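Local coordinates for hydrogenase expression/formation protein HypE (Desulfovibrio vulgaris subsp. vulgaris, PDB 2Z1U) that binds ATP and magnesium and probably uses the nucleotide in the maturation of hydrogenases, at residues L28-N33 with V110-G115; Y58-I63 with L179-Q184; Q238-V243 with Q318-T323. All coordinates share one frame; numbering follows the deposited sequence.

Interaction 1 of 3, residues L28-N33 with V110-G115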
loop_
_atom_site.group_PDB
_atom_site.type_symbol
_atom_site.label_atom_id
_atom_site.label_comp_id
_atom_site.label_asym_id
_atom_site.label_seq_id
_atom_site.Cartn_x
_atom_site.Cartn_y
_atom_site.Cartn_z
ATOM N N LEU A 28 -1.795 7.698 15.304
ATOM C CA LEU A 28 -2.389 9.039 15.234
ATOM C C LEU A 28 -1.587 10.075 16.002
ATOM O O LEU A 28 -1.486 11.228 15.580
ATOM C CB LEU A 28 -3.828 9.040 15.770
ATOM C CG LEU A 28 -4.906 8.911 14.704
ATOM C CD1 LEU A 28 -4.739 7.617 13.883
ATOM C CD2 LEU A 28 -6.284 9.006 15.352
ATOM N N ARG A 29 -1.017 9.662 17.129
ATOM C CA ARG A 29 -0.238 10.579 17.953
ATOM C C ARG A 29 0.952 11.110 17.162
ATOM O O ARG A 29 1.184 12.319 17.107
ATOM C CB ARG A 29 0.221 9.895 19.237
ATOM C CG ARG A 29 0.694 10.865 20.312
ATOM C CD ARG A 29 1.046 10.134 21.601
ATOM N NE ARG A 29 2.482 9.856 21.648
ATOM C CZ ARG A 29 3.043 8.651 21.544
ATOM N NH1 ARG A 29 2.300 7.559 21.406
ATOM N NH2 ARG A 29 4.364 8.538 21.605
ATOM N N HIS A 30 1.691 10.202 16.531
ATOM C CA HIS A 30 2.877 10.580 15.756
ATOM C C HIS A 30 2.595 11.197 14.382
ATOM O O HIS A 30 3.362 12.052 13.914
ATOM C CB HIS A 30 3.822 9.384 15.606
ATOM C CG HIS A 30 4.583 9.058 16.853
ATOM N ND1 HIS A 30 5.810 9.615 17.137
ATOM C CD2 HIS A 30 4.290 8.242 17.894
ATOM C CE1 HIS A 30 6.241 9.156 18.299
ATOM N NE2 HIS A 30 5.338 8.321 18.779
ATOM N N PHE A 31 1.511 10.759 13.738
ATOM C CA PHE A 31 1.176 11.217 12.379
ATOM C C PHE A 31 0.291 12.473 12.390
ATOM O O PHE A 31 0.155 13.152 11.361
ATOM C CB PHE A 31 0.527 10.088 11.566
ATOM C CG PHE A 31 1.378 8.828 11.460
ATOM C CD1 PHE A 31 2.762 8.867 11.664
ATOM C CD2 PHE A 31 0.788 7.606 11.146
ATOM C CE1 PHE A 31 3.533 7.706 11.568
ATOM C CE2 PHE A 31 1.561 6.445 11.038
ATOM C CZ PHE A 31 2.933 6.502 11.245
ATOM N N ASP A 32 -0.285 12.742 13.565
ATOM C CA ASP A 32 -1.066 13.951 13.935
ATOM C C ASP A 32 -1.516 14.862 12.796
ATOM O O ASP A 32 -0.784 15.775 12.399
ATOM C CB ASP A 32 -0.289 14.774 14.977
ATOM C CG ASP A 32 -1.194 15.484 15.964
ATOM O OD1 ASP A 32 -2.407 15.668 15.688
ATOM O OD2 ASP A 32 -0.682 15.858 17.046
ATOM N N ASN A 33 -2.721 14.597 12.282
ATOM C CA ASN A 33 -3.377 15.469 11.308
ATOM C C ASN A 33 -4.876 15.165 11.258
ATOM O O ASN A 33 -5.280 14.041 11.568
ATOM C CB ASN A 33 -2.704 15.375 9.923
ATOM C CG ASN A 33 -2.960 14.047 9.223
ATOM O OD1 ASN A 33 -3.969 13.887 8.541
ATOM N ND2 ASN A 33 -2.039 13.101 9.375
ATOM N N VAL A 110 10.104 3.225 15.091
ATOM C CA VAL A 110 9.850 3.215 13.644
ATOM C C VAL A 110 8.744 4.211 13.287
ATOM O O VAL A 110 8.876 4.985 12.329
ATOM C CB VAL A 110 9.476 1.811 13.148
ATOM C CG1 VAL A 110 8.961 1.868 11.698
ATOM C CG2 VAL A 110 10.675 0.872 13.259
ATOM N N VAL A 111 7.667 4.186 14.073
ATOM C CA VAL A 111 6.550 5.119 13.924
ATOM C C VAL A 111 7.027 6.566 14.108
ATOM O O VAL A 111 6.680 7.433 13.307
ATOM C CB VAL A 111 5.373 4.776 14.890
ATOM C CG1 VAL A 111 4.359 5.892 14.912
ATOM C CG2 VAL A 111 4.711 3.460 14.463
ATOM N N ALA A 112 7.816 6.818 15.155
ATOM C CA ALA A 112 8.442 8.137 15.375
ATOM C C ALA A 112 9.271 8.610 14.164
ATOM O O ALA A 112 9.166 9.770 13.749
ATOM C CB ALA A 112 9.304 8.121 16.645
ATOM N N SER A 113 10.093 7.718 13.612
ATOM C CA SER A 113 10.829 8.000 12.387
ATOM C C SER A 113 9.935 8.393 11.215
ATOM O O SER A 113 10.254 9.332 10.494
ATOM C CB SER A 113 11.682 6.797 11.972
ATOM O OG SER A 113 12.851 6.712 12.765
ATOM N N MET A 114 8.838 7.664 11.009
ATOM C CA MET A 114 7.892 7.995 9.937
ATOM C C MET A 114 7.266 9.369 10.093
ATOM O O MET A 114 7.221 10.131 9.127
ATOM C CB MET A 114 6.809 6.916 9.773
ATOM C CG MET A 114 7.380 5.581 9.371
ATOM S SD MET A 114 6.195 4.252 9.191
ATOM C CE MET A 114 5.270 4.741 7.739
ATOM N N GLY A 115 6.792 9.673 11.312
ATOM C CA GLY A 115 6.211 10.971 11.642
ATOM C C GLY A 115 7.161 12.100 11.309
ATOM O O GLY A 115 6.796 13.034 10.607
HETATM O O HOH W 1 6.725 11.432 15.287
#

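Interaction 2 of 3, residues Y58-I63 with L179-Q184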
loop_
_atom_site.group_PDB
_atom_site.type_symbol
_atom_site.label_atom_id
_atom_site.label_comp_id
_atom_site.label_asym_id
_atom_site.label_seq_id
_atom_site.Cartn_x
_atom_site.Cartn_y
_atom_site.Cartn_z
ATOM N N TYR A 58 8.468 -2.276 2.183
ATOM C CA TYR A 58 9.806 -2.129 2.747
ATOM C C TYR A 58 10.081 -3.330 3.639
ATOM O O TYR A 58 9.270 -3.682 4.495
ATOM C CB TYR A 58 9.934 -0.778 3.474
ATOM C CG TYR A 58 9.758 0.364 2.487
ATOM C CD1 TYR A 58 8.478 0.838 2.177
ATOM C CD2 TYR A 58 10.863 0.918 1.801
ATOM C CE1 TYR A 58 8.286 1.845 1.250
ATOM C CE2 TYR A 58 10.683 1.945 0.830
ATOM C CZ TYR A 58 9.381 2.402 0.568
ATOM O OH TYR A 58 9.127 3.424 -0.339
ATOM N N THR A 59 11.211 -3.986 3.386
ATOM C CA THR A 59 11.510 -5.299 3.965
ATOM C C THR A 59 12.946 -5.315 4.505
ATOM O O THR A 59 13.530 -6.379 4.698
ATOM C CB THR A 59 11.352 -6.442 2.912
ATOM O OG1 THR A 59 12.173 -6.151 1.783
ATOM C CG2 THR A 59 9.902 -6.580 2.435
ATOM N N VAL A 60 13.498 -4.134 4.761
ATOM C CA VAL A 60 14.927 -4.001 5.104
ATOM C C VAL A 60 15.296 -4.814 6.354
ATOM O O VAL A 60 14.549 -4.868 7.347
ATOM C CB VAL A 60 15.357 -2.511 5.241
ATOM C CG1 VAL A 60 14.707 -1.870 6.453
ATOM C CG2 VAL A 60 16.898 -2.349 5.292
ATOM N N ASP A 61 16.437 -5.477 6.265
ATOM C CA ASP A 61 16.993 -6.231 7.366
ATOM C C ASP A 61 18.457 -5.847 7.458
ATOM O O ASP A 61 19.199 -6.075 6.498
ATOM C CB ASP A 61 16.827 -7.729 7.108
ATOM C CG ASP A 61 17.418 -8.586 8.213
ATOM O OD1 ASP A 61 18.047 -9.609 7.872
ATOM O OD2 ASP A 61 17.273 -8.237 9.407
ATOM N N PRO A 62 18.893 -5.266 8.602
ATOM C CA PRO A 62 18.156 -5.001 9.842
ATOM C C PRO A 62 17.215 -3.792 9.761
ATOM O O PRO A 62 17.281 -3.012 8.808
ATOM C CB PRO A 62 19.273 -4.731 10.855
ATOM C CG PRO A 62 20.364 -4.135 10.043
ATOM C CD PRO A 62 20.300 -4.819 8.701
ATOM N N ILE A 63 16.363 -3.650 10.773
ATOM C CA ILE A 63 15.349 -2.600 10.809
ATOM C C ILE A 63 15.999 -1.254 11.063
ATOM O O ILE A 63 15.564 -0.244 10.504
ATOM C CB ILE A 63 14.285 -2.879 11.913
ATOM C CG1 ILE A 63 13.499 -4.148 11.594
ATOM C CG2 ILE A 63 13.360 -1.684 12.113
ATOM C CD1 ILE A 63 12.378 -4.440 12.603
ATOM N N LEU A 179 25.841 -0.773 0.933
ATOM C CA LEU A 179 27.002 -1.156 1.725
ATOM C C LEU A 179 26.684 -1.170 3.215
ATOM O O LEU A 179 27.036 -2.115 3.909
ATOM C CB LEU A 179 28.192 -0.225 1.460
ATOM C CG LEU A 179 29.624 -0.757 1.527
ATOM C CD1 LEU A 179 30.589 0.333 1.968
ATOM C CD2 LEU A 179 29.805 -2.009 2.385
ATOM N N THR A 180 26.015 -0.134 3.711
ATOM C CA THR A 180 25.773 -0.066 5.157
ATOM C C THR A 180 24.867 -1.148 5.698
ATOM O O THR A 180 25.153 -1.672 6.769
ATOM C CB THR A 180 25.496 1.370 5.738
ATOM O OG1 THR A 180 24.345 1.364 6.598
ATOM C CG2 THR A 180 25.339 2.375 4.660
ATOM N N ILE A 181 23.810 -1.518 4.969
ATOM C CA ILE A 181 22.951 -2.592 5.472
ATOM C C ILE A 181 23.677 -3.958 5.402
ATOM O O ILE A 181 23.597 -4.742 6.345
ATOM C CB ILE A 181 21.493 -2.621 4.864
ATOM C CG1 ILE A 181 21.419 -3.480 3.619
ATOM C CG2 ILE A 181 20.858 -1.236 4.689
ATOM C CD1 ILE A 181 20.775 -4.784 3.940
ATOM N N LEU A 182 24.414 -4.205 4.312
ATOM C CA LEU A 182 25.162 -5.449 4.114
ATOM C C LEU A 182 26.307 -5.620 5.109
ATOM O O LEU A 182 26.589 -6.738 5.543
ATOM C CB LEU A 182 25.692 -5.548 2.677
ATOM C CG LEU A 182 24.963 -6.393 1.610
ATOM C CD1 LEU A 182 23.566 -6.868 1.996
ATOM C CD2 LEU A 182 24.946 -5.690 0.241
ATOM N N SER A 183 26.959 -4.513 5.465
ATOM C CA SER A 183 27.991 -4.532 6.495
ATOM C C SER A 183 27.411 -4.595 7.916
ATOM O O SER A 183 27.970 -5.280 8.773
ATOM C CB SER A 183 28.980 -3.371 6.328
ATOM O OG SER A 183 28.350 -2.121 6.499
ATOM N N GLN A 184 26.294 -3.905 8.163
ATOM C CA GLN A 184 25.562 -4.045 9.434
ATOM C C GLN A 184 25.194 -5.499 9.695
ATOM O O GLN A 184 25.402 -6.018 10.798
ATOM C CB GLN A 184 24.276 -3.208 9.447
ATOM C CG GLN A 184 24.449 -1.786 9.932
ATOM C CD GLN A 184 24.824 -1.698 11.405
ATOM O OE1 GLN A 184 24.109 -2.198 12.276
ATOM N NE2 GLN A 184 25.945 -1.050 11.688
#

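Interaction 3 of 3, residues Q238-V243 with Q318-T323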
loop_
_atom_site.group_PDB
_atom_site.type_symbol
_atom_site.label_atom_id
_atom_site.label_comp_id
_atom_site.label_asym_id
_atom_site.label_seq_id
_atom_site.Cartn_x
_atom_site.Cartn_y
_atom_site.Cartn_z
ATOM N N GLN A 238 14.685 3.597 -25.734
ATOM C CA GLN A 238 15.304 3.009 -26.941
ATOM C C GLN A 238 16.525 3.797 -27.406
ATOM O O GLN A 238 16.640 4.194 -28.566
ATOM C CB GLN A 238 14.275 2.824 -28.064
ATOM C CG GLN A 238 13.248 1.748 -27.744
ATOM C CD GLN A 238 13.880 0.370 -27.712
ATOM O OE1 GLN A 238 14.294 -0.153 -28.747
ATOM N NE2 GLN A 238 13.968 -0.219 -26.524
ATOM N N ALA A 239 17.433 4.017 -26.465
ATOM C CA ALA A 239 18.646 4.767 -26.719
ATOM C C ALA A 239 19.771 4.063 -25.988
ATOM O O ALA A 239 19.569 3.023 -25.372
ATOM C CB ALA A 239 18.492 6.204 -26.225
ATOM N N VAL A 240 20.964 4.630 -26.063
ATOM C CA VAL A 240 22.080 4.074 -25.326
ATOM C C VAL A 240 22.636 5.123 -24.377
ATOM O O VAL A 240 22.785 6.294 -24.744
ATOM C CB VAL A 240 23.137 3.344 -26.261
ATOM C CG1 VAL A 240 22.948 3.690 -27.745
ATOM C CG2 VAL A 240 24.564 3.533 -25.795
ATOM N N CYS A 241 22.851 4.719 -23.127
ATOM C CA CYS A 241 23.431 5.612 -22.137
ATOM C C CYS A 241 24.932 5.411 -22.113
ATOM O O CYS A 241 25.413 4.274 -22.048
ATOM C CB CYS A 241 22.808 5.374 -20.754
ATOM S SG CYS A 241 21.063 5.839 -20.651
ATOM N N HIS A 242 25.670 6.513 -22.238
ATOM C CA HIS A 242 27.124 6.493 -22.142
ATOM C C HIS A 242 27.553 7.184 -20.850
ATOM O O HIS A 242 27.196 8.324 -20.608
ATOM C CB HIS A 242 27.771 7.156 -23.367
ATOM C CG HIS A 242 27.740 6.300 -24.597
ATOM N ND1 HIS A 242 28.815 5.539 -25.005
ATOM C CD2 HIS A 242 26.750 6.060 -25.493
ATOM C CE1 HIS A 242 28.497 4.878 -26.106
ATOM N NE2 HIS A 242 27.249 5.174 -26.422
ATOM N N VAL A 243 28.319 6.479 -20.032
ATOM C CA VAL A 243 28.674 6.936 -18.699
ATOM C C VAL A 243 30.196 6.916 -18.521
ATOM O O VAL A 243 30.876 6.076 -19.107
ATOM C CB VAL A 243 27.929 6.081 -17.638
ATOM C CG1 VAL A 243 28.746 5.921 -16.356
ATOM C CG2 VAL A 243 26.574 6.746 -17.318
ATOM N N GLN A 318 21.183 -0.405 -24.233
ATOM C CA GLN A 318 22.464 -0.748 -23.617
ATOM C C GLN A 318 23.113 0.424 -22.886
ATOM O O GLN A 318 22.884 1.585 -23.213
ATOM C CB GLN A 318 23.431 -1.362 -24.645
ATOM C CG GLN A 318 23.005 -2.754 -25.113
ATOM C CD GLN A 318 24.149 -3.550 -25.748
ATOM O OE1 GLN A 318 24.792 -3.101 -26.696
ATOM N NE2 GLN A 318 24.386 -4.747 -25.228
ATOM N N VAL A 319 23.917 0.104 -21.880
ATOM C CA VAL A 319 24.587 1.116 -21.080
ATOM C C VAL A 319 26.087 0.856 -21.132
ATOM O O VAL A 319 26.558 -0.163 -20.628
ATOM C CB VAL A 319 24.115 1.074 -19.623
ATOM C CG1 VAL A 319 24.872 2.111 -18.790
ATOM C CG2 VAL A 319 22.598 1.328 -19.538
ATOM N N VAL A 320 26.823 1.781 -21.740
ATOM C CA VAL A 320 28.265 1.633 -21.849
ATOM C C VAL A 320 29.086 2.658 -21.074
ATOM O O VAL A 320 28.916 3.881 -21.218
ATOM C CB VAL A 320 28.748 1.402 -23.326
ATOM C CG1 VAL A 320 27.681 1.778 -24.359
ATOM C CG2 VAL A 320 30.115 2.045 -23.621
ATOM N N MET A 321 29.963 2.132 -20.228
ATOM C CA MET A 321 30.779 2.957 -19.358
ATOM C C MET A 321 32.171 3.044 -19.930
ATOM O O MET A 321 32.824 2.000 -20.167
ATOM C CB MET A 321 30.822 2.367 -17.940
ATOM C CG MET A 321 31.552 3.248 -16.920
ATOM S SD MET A 321 31.285 2.738 -15.207
ATOM C CE MET A 321 32.238 1.224 -15.107
ATOM N N GLU A 322 32.623 4.272 -20.183
ATOM C CA GLU A 322 34.040 4.477 -20.456
ATOM C C GLU A 322 34.775 4.327 -19.126
ATOM O O GLU A 322 34.522 5.051 -18.162
ATOM C CB GLU A 322 34.337 5.839 -21.082
ATOM C CG GLU A 322 35.822 6.027 -21.297
ATOM C CD GLU A 322 36.188 7.359 -21.900
ATOM O OE1 GLU A 322 35.295 8.007 -22.483
ATOM O OE2 GLU A 322 37.368 7.758 -21.783
ATOM N N THR A 323 35.667 3.352 -19.107
ATOM C CA THR A 323 36.360 2.883 -17.925
ATOM C C THR A 323 37.485 3.871 -17.510
ATOM O O THR A 323 37.954 4.647 -18.344
ATOM C CB THR A 323 36.882 1.485 -18.292
ATOM O OG1 THR A 323 35.913 0.486 -17.883
ATOM C CG2 THR A 323 38.244 1.199 -17.746
#

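Interaction 1 of 3, residues L28-N33 with V110-G115
H30 and F31, the last two residues of helix 17-31, meet V111, A112, M114 and G115 on one side of helix 104-121. The imidazole of H30 lies against the turn at V111 and A112: its ND1 is 3.5 Å from A112 CA, the backbone N of A112 sits over one ring face, offset toward the rim, and V111 CG1 reaches H30 CB at 3.6 Å. The small methyl of A112 lets the ring come this near the helix backbone. F31 uses the rim of its ring instead. Its CE1 lies 3.6 Å from V111 O, and this oxygen and the amide of G115 both lie at the ring edge, near its plane; they are already bonded to each other in the helix, so F31 adds only packing there. The apolar part of the contact comes from M114 CB, 3.8 Å from F31 CE1, and V111 CG1, 3.9 Å from the same atom. With no side chain, G115 lets its CA come 3.8 Å from H30 O.

A water in the plane of the imidazole holds H30 ND1 at 2.7 Å and makes a weak bond to A112 O, a water bridge from the ring to the helix backbone. H30 keeps CG anti to its carbonyl carbon (chi1 -75°), which sets the ring against A112. Past the helix end, N33 ND2 donates to F31 O at 3.0 Å, from above the carbonyl plane, while its OD1 caps the amide of L36 in the next helix.

Farther out, R119 binds H30 O, and F31 also touches a bound ATP. M114 and V111 rest on strand 87-99, M114 also on strand 141-151, so the paired helices pack on the four-stranded sheet of the N-terminal AIR synthase-related domain.

Interaction 2 of 3, residues Y58-I63 with L179-Q184
Apolar packing joins V60 and P62, in the loop after strand 50-58, to I181 and Q184 on helix 176-184. The methyls V60 CG2 and I181 CG2 meet at 4.2 Å; V60 holds CG2 anti to its backbone N while CG1 takes the site between N and the carbonyl carbon (chi1 68°). Two beta-branched residues suit this place, offering broad hydrocarbon surfaces close to the backbone. P62 approaches the next turn with its ring, CG lying 4.1 Å from Q184 CB, and the two side chains cross at about a right angle. The peptide bond before P62 is cis, which bends the loop sharply beside the helix.

The segments belong to the two halves of an AIR synthase-related, PurM-like protein, the loop to the N-terminal family region and the helix to the C-terminal one, so the contact is part of the seam between them.

Carbon atoms also meet backbone oxygens, without hydrogen bonding: I181 CD1 lies 3.3 Å from D61 O, and P62 CD is 4.1 Å from I181 O. D61 O is itself bound by R185, just past the helix segment. Beyond the pair, V60 leans on I70 and L73 of helix 70-83, and T59 packs on V133 of the second subunit.

Interaction 3 of 3, residues Q238-V243 with Q318-T323
The H242 imidazole carries V320 CG1 over one face, 4.0 Å from the ring centroid and 25° off the normal, a CH-pi contact displaced toward the rim. The two side chains run side by side and point the same way, and the nearest ring atom, CE1, is 3.7 Å from V320 CG1. H242 has CG anti to its carbonyl carbon (chi1 -76°), which brings a face of the ring against V320 CG1. The same V320 methyl meets V240 CG2 at 3.9 Å, so one branched residue serves two partners on this face of the sheet.

Four backbone hydrogen bonds tie the strands. C241 N donates to Q318 O, and C241 O accepts from V320 N at 2.9 Å; two residues on, V243 N donates to V320 O and V243 O accepts from E322 N at 2.7 Å. Thus C241 and V243 each bond to the residues flanking V319 and M321, the pattern of parallel strands. Strands 240-244 and 319-322 are the parallel neighbours in the mixed seven-stranded sheet of the C-terminal half; the axes of 240-243 and 319-322 lie 4.7 Å apart, 18° from parallel. CA-H...O contacts accompany the bonds, as from M321 CA to V243 O.

The other face bears C241, V319, V243 and M321. V243 CG1 packs on M321 CG at 3.9 Å, while the thioether of M321 turns off beyond it. V243 and V319 both touch L230, and C241 touches A234, of helix 225-237. Compact or branched apolar residues fit between sheet and helix. That helix closes in a Schellman motif with Q238, at positive phi, as the C-prime residue, and the chain turns from there directly into strand 240-244.

Interactions 1 and 2 cross along the chain, their segments alternating, whereas interaction 3 opens after both have closed. Interaction 1 pairs two helices on the four-stranded sheet of the N-terminal half and borders a bound ATP through F31; interaction 2 joins the loop after strand 50-58 of that sheet to a helix of the C-terminal half, linking the two halves; interaction 3 lies within the seven-stranded sheet of that second half. The centres of 1 and 2 are about 22 Å apart, yet they touch where V110 CG2 packs on I63 CG2. Interaction 3 is about 42 Å from interaction 1, centre to centre, and about 30 Å from interaction 2, away from the known ATP and magnesium sites.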